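Local coordinates for protein endo-beta-1,4-glucanase (Ampullaria crossean, PDB 5XBU) that probably hydrolyses internal beta-1,4-glucosidic bonds of cellulose as a family 45 endoglucanase, at residues Lys35-Cys40 against Arg63-Gly68; Pro50-Lys55 against Met107-Cys112; Lys80-Thr85 against Val139-Gln144. All coordinates share one frame; numbering follows the deposited sequence.

Contact 1: residues Lys35-Cys40 against Arg63-Gly68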
loop_
_atom_site.group_PDB
_atom_site.type_symbol
_atom_site.label_atom_id
_atom_site.label_comp_id
_atom_site.label_asym_id
_atom_site.label_seq_id
_atom_site.Cartn_x
_atom_site.Cartn_y
_atom_site.Cartn_z
ATOM N N LYS A 35 -10.266 -2.208 12.547
ATOM C CA LYS A 35 -10.809 -1.019 11.903
ATOM C C LYS A 35 -9.740 -0.317 11.079
ATOM O O LYS A 35 -9.970 0.046 9.920
ATOM C CB LYS A 35 -11.377 -0.069 12.953
ATOM C CG LYS A 35 -11.855 1.228 12.341
ATOM C CD LYS A 35 -12.720 2.028 13.288
ATOM C CE LYS A 35 -11.936 2.543 14.477
ATOM N NZ LYS A 35 -12.853 3.262 15.421
ATOM N N GLY A 36 -8.569 -0.122 11.662
ATOM C CA GLY A 36 -7.448 0.454 10.947
ATOM C C GLY A 36 -7.186 1.910 11.312
ATOM O O GLY A 36 -7.977 2.601 11.963
ATOM N N ALA A 37 -6.047 2.369 10.818
ATOM C CA ALA A 37 -5.419 3.602 11.249
ATOM C C ALA A 37 -6.068 4.852 10.692
ATOM O O ALA A 37 -5.686 5.952 11.115
ATOM C CB ALA A 37 -3.943 3.565 10.868
ATOM N N CYS A 38 -7.016 4.726 9.757
ATOM C CA CYS A 38 -7.728 5.874 9.235
ATOM C C CYS A 38 -9.142 5.966 9.794
ATOM O O CYS A 38 -9.907 6.840 9.369
ATOM C CB CYS A 38 -7.741 5.896 7.710
ATOM S SG CYS A 38 -6.064 5.908 7.009
ATOM N N GLY A 39 -9.481 5.134 10.771
ATOM C CA GLY A 39 -10.779 5.251 11.401
ATOM C C GLY A 39 -11.946 4.858 10.520
ATOM O O GLY A 39 -13.056 5.375 10.698
ATOM N N CYS A 40 -11.738 3.912 9.605
ATOM C CA CYS A 40 -12.782 3.496 8.671
ATOM C C CYS A 40 -13.674 2.411 9.279
ATOM O O CYS A 40 -13.729 1.264 8.831
ATOM C CB CYS A 40 -12.175 3.064 7.345
ATOM S SG CYS A 40 -11.339 4.453 6.516
ATOM N N ARG A 63 6.146 5.557 6.700
ATOM C CA ARG A 63 6.612 6.889 6.332
ATOM C C ARG A 63 5.853 7.462 5.142
ATOM O O ARG A 63 5.716 8.687 5.055
ATOM C CB ARG A 63 8.122 6.900 6.129
ATOM C CG ARG A 63 8.901 6.690 7.418
ATOM C CD ARG A 63 8.895 7.945 8.350
ATOM N NE ARG A 63 9.588 7.602 9.605
ATOM C CZ ARG A 63 9.024 6.989 10.636
ATOM N NH1 ARG A 63 7.708 6.826 10.672
ATOM N NH2 ARG A 63 9.791 6.521 11.609
ATOM N N TYR A 64 5.328 6.642 4.230
ATOM C CA TYR A 64 4.393 7.169 3.243
ATOM C C TYR A 64 3.045 7.463 3.883
ATOM O O TYR A 64 2.456 8.522 3.652
ATOM C CB TYR A 64 4.234 6.235 2.029
ATOM C CG TYR A 64 3.170 6.734 1.094
ATOM C CD1 TYR A 64 3.338 7.899 0.354
ATOM C CD2 TYR A 64 1.954 6.086 1.006
ATOM C CE1 TYR A 64 2.335 8.396 -0.448
ATOM C CE2 TYR A 64 0.943 6.577 0.228
ATOM C CZ TYR A 64 1.118 7.725 -0.506
ATOM O OH TYR A 64 0.066 8.169 -1.265
ATOM N N PHE A 65 2.536 6.519 4.684
ATOM C CA PHE A 65 1.257 6.705 5.359
ATOM C C PHE A 65 1.135 8.073 6.009
ATOM O O PHE A 65 0.085 8.716 5.889
ATOM C CB PHE A 65 1.086 5.607 6.403
ATOM C CG PHE A 65 -0.136 5.758 7.238
ATOM C CD1 PHE A 65 -1.359 5.347 6.765
ATOM C CD2 PHE A 65 -0.074 6.292 8.522
ATOM C CE1 PHE A 65 -2.501 5.473 7.543
ATOM C CE2 PHE A 65 -1.197 6.419 9.290
ATOM C CZ PHE A 65 -2.436 6.018 8.794
ATOM N N ASP A 66 2.183 8.505 6.713
ATOM C CA ASP A 66 2.152 9.786 7.418
ATOM C C ASP A 66 3.095 10.813 6.821
ATOM O O ASP A 66 3.504 11.741 7.525
ATOM C CB ASP A 66 2.412 9.633 8.910
ATOM C CG ASP A 66 1.965 10.859 9.702
ATOM O OD1 ASP A 66 0.960 11.511 9.296
ATOM O OD2 ASP A 66 2.637 11.162 10.709
ATOM N N ASP A 67 3.433 10.695 5.539
ATOM C CA ASP A 67 4.226 11.712 4.840
ATOM C C ASP A 67 5.460 12.151 5.635
ATOM O O ASP A 67 5.693 13.344 5.858
ATOM C CB ASP A 67 3.377 12.927 4.450
ATOM C CG ASP A 67 4.124 13.915 3.574
ATOM O OD1 ASP A 67 4.953 13.478 2.744
ATOM O OD2 ASP A 67 3.868 15.128 3.707
ATOM N N GLY A 68 6.245 11.171 6.089
ATOM C CA GLY A 68 7.467 11.397 6.836
ATOM C C GLY A 68 7.331 11.335 8.344
ATOM O O GLY A 68 8.343 11.196 9.039
#
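A disulfide sulfur set against the rim of a phenylalanine ring gives this contact its character: Cys38 SG lies 3.6 Å from Phe65 CE1, close to the plane of the ring and not over it. Measured to the ring centroid the sulfur is 76° off the normal, a sulfur-aromatic contact of the edge type, in which the sulfur meets the C-H rim instead of the pi cloud. SG is not a free thiol, since it is bonded to Cys78 SG, and the Phe65 side chain also touches Cys78, so the ring packs against both cysteines of the disulfide.

The methyl group of Ala37 makes the second touch, its CB standing 3.5 Å from Phe65 CZ in an oblique approach. Farther off, Ala37 O lies in the ring plane at the same rim, 4.0 Å from Phe65 CZ. Phe65 reaches this position because its CG is anti to the backbone N (chi1 175°), which carries the ring out from the last turn of helix 62-65 toward the loop. Ala37 and Cys38 are presented together by a type I beta turn from Gly36 to Gly39, closed by the bond from Gly39 N to Gly36 O.

Behind the ring the helix ends in a Schellman motif: Gly68 N bonds to Arg63 O at 2.7 Å and Asp67 N to Tyr64 O, with Asp67 at positive phi. Ala111 touches the ring too, joining a third loop to this buried junction of turn, helix end and disulfide. With no hydrogen bond between the two segments, their direct attachment is mainly van der Waals packing, to which the slightly positive C-H edge of the ring probably adds a weak attraction to the sulfur and the carbonyl oxygen.

Contact 2: residues Pro50-Lys55 against Met107-Cys112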
loop_
_atom_site.group_PDB
_atom_site.type_symbol
_atom_site.label_atom_id
_atom_site.label_comp_id
_atom_site.label_asym_id
_atom_site.label_seq_id
_atom_site.Cartn_x
_atom_site.Cartn_y
_atom_site.Cartn_z
ATOM N N PRO A 50 -17.822 -2.790 6.539
ATOM C CA PRO A 50 -17.622 -3.908 5.609
ATOM C C PRO A 50 -16.856 -3.519 4.361
ATOM O O PRO A 50 -16.016 -4.303 3.893
ATOM C CB PRO A 50 -19.056 -4.391 5.321
ATOM C CG PRO A 50 -19.764 -4.143 6.653
ATOM C CD PRO A 50 -19.191 -2.780 7.104
ATOM N N TRP A 51 -17.122 -2.342 3.785
ATOM C CA TRP A 51 -16.401 -1.978 2.569
ATOM C C TRP A 51 -14.892 -1.967 2.777
ATOM O O TRP A 51 -14.130 -2.204 1.827
ATOM C CB TRP A 51 -16.888 -0.656 1.986
ATOM C CG TRP A 51 -16.659 0.557 2.862
ATOM C CD1 TRP A 51 -17.587 1.195 3.626
ATOM C CD2 TRP A 51 -15.435 1.298 3.017
ATOM N NE1 TRP A 51 -17.016 2.266 4.254
ATOM C CE2 TRP A 51 -15.694 2.349 3.900
ATOM C CE3 TRP A 51 -14.158 1.178 2.465
ATOM C CZ2 TRP A 51 -14.708 3.261 4.268
ATOM C CZ3 TRP A 51 -13.177 2.083 2.837
ATOM C CH2 TRP A 51 -13.462 3.117 3.738
ATOM N N ASN A 52 -14.441 -1.651 3.987
ATOM C CA ASN A 52 -13.012 -1.583 4.291
ATOM C C ASN A 52 -12.376 -2.959 4.500
ATOM O O ASN A 52 -11.151 -3.069 4.590
ATOM C CB ASN A 52 -12.812 -0.642 5.489
ATOM C CG ASN A 52 -11.371 -0.296 5.704
ATOM O OD1 ASN A 52 -10.631 -0.055 4.750
ATOM N ND2 ASN A 52 -10.959 -0.254 6.971
ATOM N N LEU A 53 -13.176 -4.019 4.513
ATOM C CA LEU A 53 -12.696 -5.389 4.418
ATOM C C LEU A 53 -12.827 -5.961 3.016
ATOM O O LEU A 53 -12.165 -6.954 2.705
ATOM C CB LEU A 53 -13.499 -6.276 5.393
ATOM C CG LEU A 53 -13.271 -5.949 6.858
ATOM C CD1 LEU A 53 -14.133 -6.833 7.716
ATOM C CD2 LEU A 53 -11.791 -6.089 7.253
ATOM N N GLN A 54 -13.674 -5.362 2.174
ATOM C CA GLN A 54 -14.074 -5.947 0.895
ATOM C C GLN A 54 -13.396 -5.326 -0.321
ATOM O O GLN A 54 -13.237 -6.012 -1.346
ATOM C CB GLN A 54 -15.586 -5.775 0.700
ATOM C CG GLN A 54 -16.433 -6.524 1.688
ATOM C CD GLN A 54 -17.855 -6.004 1.739
ATOM O OE1 GLN A 54 -18.148 -4.885 1.321
ATOM N NE2 GLN A 54 -18.757 -6.826 2.267
ATOM N N LYS A 55 -13.096 -4.038 -0.262
ATOM C CA LYS A 55 -12.673 -3.271 -1.430
ATOM C C LYS A 55 -11.163 -3.276 -1.576
ATOM O O LYS A 55 -10.459 -3.921 -0.803
ATOM C CB LYS A 55 -13.249 -1.870 -1.388
ATOM C CG LYS A 55 -14.754 -1.850 -1.583
ATOM C CD LYS A 55 -15.231 -0.452 -1.930
ATOM C CE LYS A 55 -16.687 -0.409 -2.182
ATOM N NZ LYS A 55 -17.073 0.929 -2.680
ATOM N N MET A 107 -7.240 2.409 -2.102
ATOM C CA MET A 107 -7.332 3.543 -1.186
ATOM C C MET A 107 -6.615 3.248 0.120
ATOM O O MET A 107 -6.746 2.161 0.692
ATOM C CB MET A 107 -8.801 3.897 -0.927
ATOM C CG MET A 107 -8.951 5.179 -0.092
ATOM S SD MET A 107 -10.626 5.834 -0.117
ATOM C CE MET A 107 -11.478 4.599 0.885
ATOM N N VAL A 108 -5.861 4.240 0.603
ATOM C CA VAL A 108 -5.175 4.143 1.883
ATOM C C VAL A 108 -6.186 4.242 3.017
ATOM O O VAL A 108 -6.820 5.283 3.207
ATOM C CB VAL A 108 -4.135 5.264 2.017
ATOM C CG1 VAL A 108 -3.492 5.213 3.372
ATOM C CG2 VAL A 108 -3.118 5.191 0.866
ATOM N N THR A 109 -6.309 3.160 3.793
ATOM C CA THR A 109 -7.211 3.141 4.944
ATOM C C THR A 109 -6.533 2.660 6.211
ATOM O O THR A 109 -7.178 2.645 7.267
ATOM C CB THR A 109 -8.459 2.299 4.684
ATOM O OG1 THR A 109 -8.037 0.946 4.568
ATOM C CG2 THR A 109 -9.214 2.749 3.470
ATOM N N ASN A 110 -5.254 2.299 6.159
ATOM C CA ASN A 110 -4.576 1.738 7.310
ATOM C C ASN A 110 -3.085 1.968 7.110
ATOM O O ASN A 110 -2.672 2.487 6.075
ATOM C CB ASN A 110 -4.996 0.270 7.436
ATOM C CG ASN A 110 -4.598 -0.380 8.740
ATOM O OD1 ASN A 110 -4.304 0.277 9.734
ATOM N ND2 ASN A 110 -4.604 -1.704 8.746
ATOM N N ALA A 111 -2.293 1.587 8.115
ATOM C CA ALA A 111 -0.844 1.749 8.086
ATOM C C ALA A 111 -0.151 0.419 8.320
ATOM O O ALA A 111 -0.636 -0.416 9.088
ATOM C CB ALA A 111 -0.410 2.709 9.195
ATOM N N CYS A 112 1.011 0.271 7.680
ATOM C CA CYS A 112 1.938 -0.829 7.918
ATOM C C CYS A 112 3.096 -0.245 8.730
ATOM O O CYS A 112 4.010 0.370 8.155
ATOM C CB CYS A 112 2.436 -1.407 6.592
ATOM S SG CYS A 112 3.584 -2.821 6.772
#
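Trp51 and Met107 cross at about a right angle, and the methionine ends against the six-membered part of the indole: Met107 CE is 3.6 Å from Trp51 CZ3 and 3.8 Å from Trp51 CH2, approaching obliquely. A bend at chi3 (71°) turns that methyl toward the tryptophan from an otherwise extended chain. Thr109 runs past the indole in the opposite direction, with its CG2 near the ring plane at the edge, 4.1 Å from Trp51 CZ3.

One residue along helix 50-54, Asn52 also passes Thr109 in the opposite sense, and here the meeting is polar. Thr109 OG1 donates to Asn52 OD1 at 2.8 Å, lying in the carbonyl plane on a lone pair, with a C=O...donor angle of 133°. Asn52 CB rests over one indole face, offset toward the rim. At its polar end, Trp51 NE1 bonds to Gln177 OE1, while Leu171 and Tyr175 of helix 169-175 pack on Met107.

The contact thus fastens a short helix to the end of a barrel strand by two chemistries: the methionine and threonine methyls supply apolar packing, while the directed hydroxyl bond satisfies a buried amide oxygen and probably restrains the rotation of the Asn52 amide.

Contact 3: residues Lys80-Thr85 against Val139-Gln144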
loop_
_atom_site.group_PDB
_atom_site.type_symbol
_atom_site.label_atom_id
_atom_site.label_comp_id
_atom_site.label_asym_id
_atom_site.label_seq_id
_atom_site.Cartn_x
_atom_site.Cartn_y
_atom_site.Cartn_z
ATOM N N LYS A 80 -5.917 8.795 0.539
ATOM C CA LYS A 80 -5.330 8.902 -0.797
ATOM C C LYS A 80 -5.547 7.604 -1.543
ATOM O O LYS A 80 -5.679 6.547 -0.945
ATOM C CB LYS A 80 -3.809 9.151 -0.725
ATOM C CG LYS A 80 -3.394 10.469 -0.112
ATOM C CD LYS A 80 -3.735 11.605 -1.061
ATOM C CE LYS A 80 -3.057 12.902 -0.641
ATOM N NZ LYS A 80 -1.547 12.885 -0.808
ATOM N N CYS A 81 -5.563 7.693 -2.864
ATOM C CA CYS A 81 -5.597 6.513 -3.709
ATOM C C CYS A 81 -4.310 6.405 -4.515
ATOM O O CYS A 81 -3.701 7.404 -4.923
ATOM C CB CYS A 81 -6.803 6.536 -4.650
ATOM S SG CYS A 81 -8.342 6.181 -3.747
ATOM N N VAL A 82 -3.899 5.162 -4.731
ATOM C CA VAL A 82 -2.707 4.841 -5.491
ATOM C C VAL A 82 -3.080 3.832 -6.579
ATOM O O VAL A 82 -3.801 2.863 -6.320
ATOM C CB VAL A 82 -1.553 4.316 -4.606
ATOM C CG1 VAL A 82 -1.049 5.428 -3.681
ATOM C CG2 VAL A 82 -1.893 3.072 -3.848
ATOM N N ARG A 83 -2.589 4.068 -7.789
ATOM C CA ARG A 83 -2.714 3.099 -8.866
ATOM C C ARG A 83 -1.444 2.275 -8.872
ATOM O O ARG A 83 -0.338 2.832 -8.905
ATOM C CB ARG A 83 -2.891 3.783 -10.217
ATOM C CG ARG A 83 -2.952 2.770 -11.361
ATOM C CD ARG A 83 -3.233 3.379 -12.709
ATOM N NE ARG A 83 -4.561 3.985 -12.764
ATOM C CZ ARG A 83 -4.776 5.281 -12.922
ATOM N NH1 ARG A 83 -3.748 6.110 -13.043
ATOM N NH2 ARG A 83 -6.018 5.744 -12.972
ATOM N N LEU A 84 -1.610 0.959 -8.803
ATOM C CA LEU A 84 -0.516 0.010 -8.785
ATOM C C LEU A 84 -0.562 -0.819 -10.064
ATOM O O LEU A 84 -1.586 -1.448 -10.360
ATOM C CB LEU A 84 -0.584 -0.890 -7.565
ATOM C CG LEU A 84 -0.695 -0.161 -6.218
ATOM C CD1 LEU A 84 -0.598 -1.156 -5.086
ATOM C CD2 LEU A 84 0.397 0.899 -6.078
ATOM N N THR A 85 0.523 -0.797 -10.832
ATOM C CA THR A 85 0.602 -1.506 -12.103
ATOM C C THR A 85 1.692 -2.555 -12.029
ATOM O O THR A 85 2.869 -2.197 -11.881
ATOM C CB THR A 85 0.895 -0.552 -13.254
ATOM O OG1 THR A 85 -0.056 0.505 -13.288
ATOM C CG2 THR A 85 0.852 -1.272 -14.591
ATOM N N VAL A 139 8.652 2.456 -1.141
ATOM C CA VAL A 139 7.372 2.368 -0.468
ATOM C C VAL A 139 6.879 0.941 -0.626
ATOM O O VAL A 139 7.256 0.230 -1.571
ATOM C CB VAL A 139 6.363 3.395 -1.043
ATOM C CG1 VAL A 139 5.962 3.080 -2.447
ATOM C CG2 VAL A 139 5.158 3.574 -0.137
ATOM N N HIS A 140 6.041 0.526 0.319
ATOM C CA HIS A 140 5.414 -0.785 0.326
ATOM C C HIS A 140 3.916 -0.606 0.495
ATOM O O HIS A 140 3.478 0.201 1.314
ATOM C CB HIS A 140 5.958 -1.633 1.455
ATOM C CG HIS A 140 5.465 -3.027 1.422
ATOM N ND1 HIS A 140 6.008 -3.942 0.551
ATOM C CD2 HIS A 140 4.456 -3.635 2.092
ATOM C CE1 HIS A 140 5.340 -5.071 0.700
ATOM N NE2 HIS A 140 4.403 -4.922 1.626
ATOM N N PHE A 141 3.129 -1.402 -0.220
ATOM C CA PHE A 141 1.672 -1.432 -0.066
ATOM C C PHE A 141 1.238 -2.814 0.401
ATOM O O PHE A 141 1.358 -3.787 -0.345
ATOM C CB PHE A 141 0.950 -1.006 -1.340
ATOM C CG PHE A 141 1.243 0.413 -1.696
ATOM C CD1 PHE A 141 0.659 1.459 -0.970
ATOM C CD2 PHE A 141 2.155 0.742 -2.704
ATOM C CE1 PHE A 141 0.970 2.773 -1.240
ATOM C CE2 PHE A 141 2.448 2.065 -2.978
ATOM C CZ PHE A 141 1.871 3.081 -2.255
ATOM N N ASP A 142 0.708 -2.894 1.623
ATOM C CA ASP A 142 0.102 -4.117 2.120
ATOM C C ASP A 142 -1.364 -4.079 1.709
ATOM O O ASP A 142 -2.074 -3.121 2.014
ATOM C CB ASP A 142 0.277 -4.210 3.635
ATOM C CG ASP A 142 0.367 -5.636 4.146
ATOM O OD1 ASP A 142 0.245 -6.583 3.355
ATOM O OD2 ASP A 142 0.556 -5.763 5.376
ATOM N N LEU A 143 -1.821 -5.095 1.000
ATOM C CA LEU A 143 -3.124 -5.050 0.359
ATOM C C LEU A 143 -4.121 -5.907 1.144
ATOM O O LEU A 143 -3.892 -7.094 1.364
ATOM C CB LEU A 143 -3.029 -5.558 -1.092
ATOM C CG LEU A 143 -1.925 -4.859 -1.926
ATOM C CD1 LEU A 143 -1.910 -5.441 -3.306
ATOM C CD2 LEU A 143 -2.122 -3.349 -1.972
ATOM N N GLN A 144 -5.236 -5.301 1.552
ATOM C CA GLN A 144 -6.274 -6.014 2.310
ATOM C C GLN A 144 -6.836 -7.160 1.473
ATOM O O GLN A 144 -7.227 -6.967 0.317
ATOM C CB GLN A 144 -7.377 -5.019 2.632
ATOM C CG GLN A 144 -8.604 -5.606 3.338
ATOM C CD GLN A 144 -8.299 -6.171 4.694
ATOM O OE1 GLN A 144 -8.243 -7.389 4.874
ATOM N NE2 GLN A 144 -8.071 -5.274 5.671
#
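Strands 81-85 and 140-144 run nearly perpendicular, their directions 94° and their axes 10.6 Å apart, too far for backbone pairing, so side chains alone span the gap. Val82 CG2 sits over one face of the Phe141 ring, 4.1 Å from the centroid and 21° off the normal, a CH-pi contact displaced toward the rim; its other methyl, CG1, reaches Phe141 CZ at 4.0 Å.

Leu84 meets the same ring at a slant, with CD2 3.8 Å from Phe141 CD2. Leu84 CD1 lies between the base of Phe141 and Leu143, 4.1 Å from Leu143 CD2, where the two leucines slide past each other. Phe141 CG lies anti to its carbonyl carbon (chi1 -64°), a setting that swings the ring under Val82 and Leu84, which meet it from the same side. An alanine here would keep CB but is likely to open a gap beneath the Val82 methyls and take from Leu84 CD2 the ring it packs on.

Thr58 and Pro60 of strand 57-60, together with Ala25, also touch Phe141. Such nearly orthogonal strands with apolar residues meeting across the interior are consistent with the closed core of the six-stranded double-psi beta-barrel to which family 45 endoglucanases belong.

How the contacts relate
From the N terminus, loop 35-40 comes first, then helix 50-54, and contact 1 closes a loop around that helix when helix 62-65 comes back to 35-40. Contact 2 opens inside that span and closes later, at 107-112, so contacts 1 and 2 cross. Contact 3 starts at 80-85, before contact 2 has closed, and ends at 139-144; these two cross as well, whereas contacts 1 and 3 follow in series. Ala37 N with Asn110 OD1 joins contacts 1 and 2, Val108 N with Lys80 O links neighbouring strands of contacts 2 and 3, and Tyr64 packs on Val139. Together they tie loop 35-40 and helices 50-54 and 62-65 to the barrel strands.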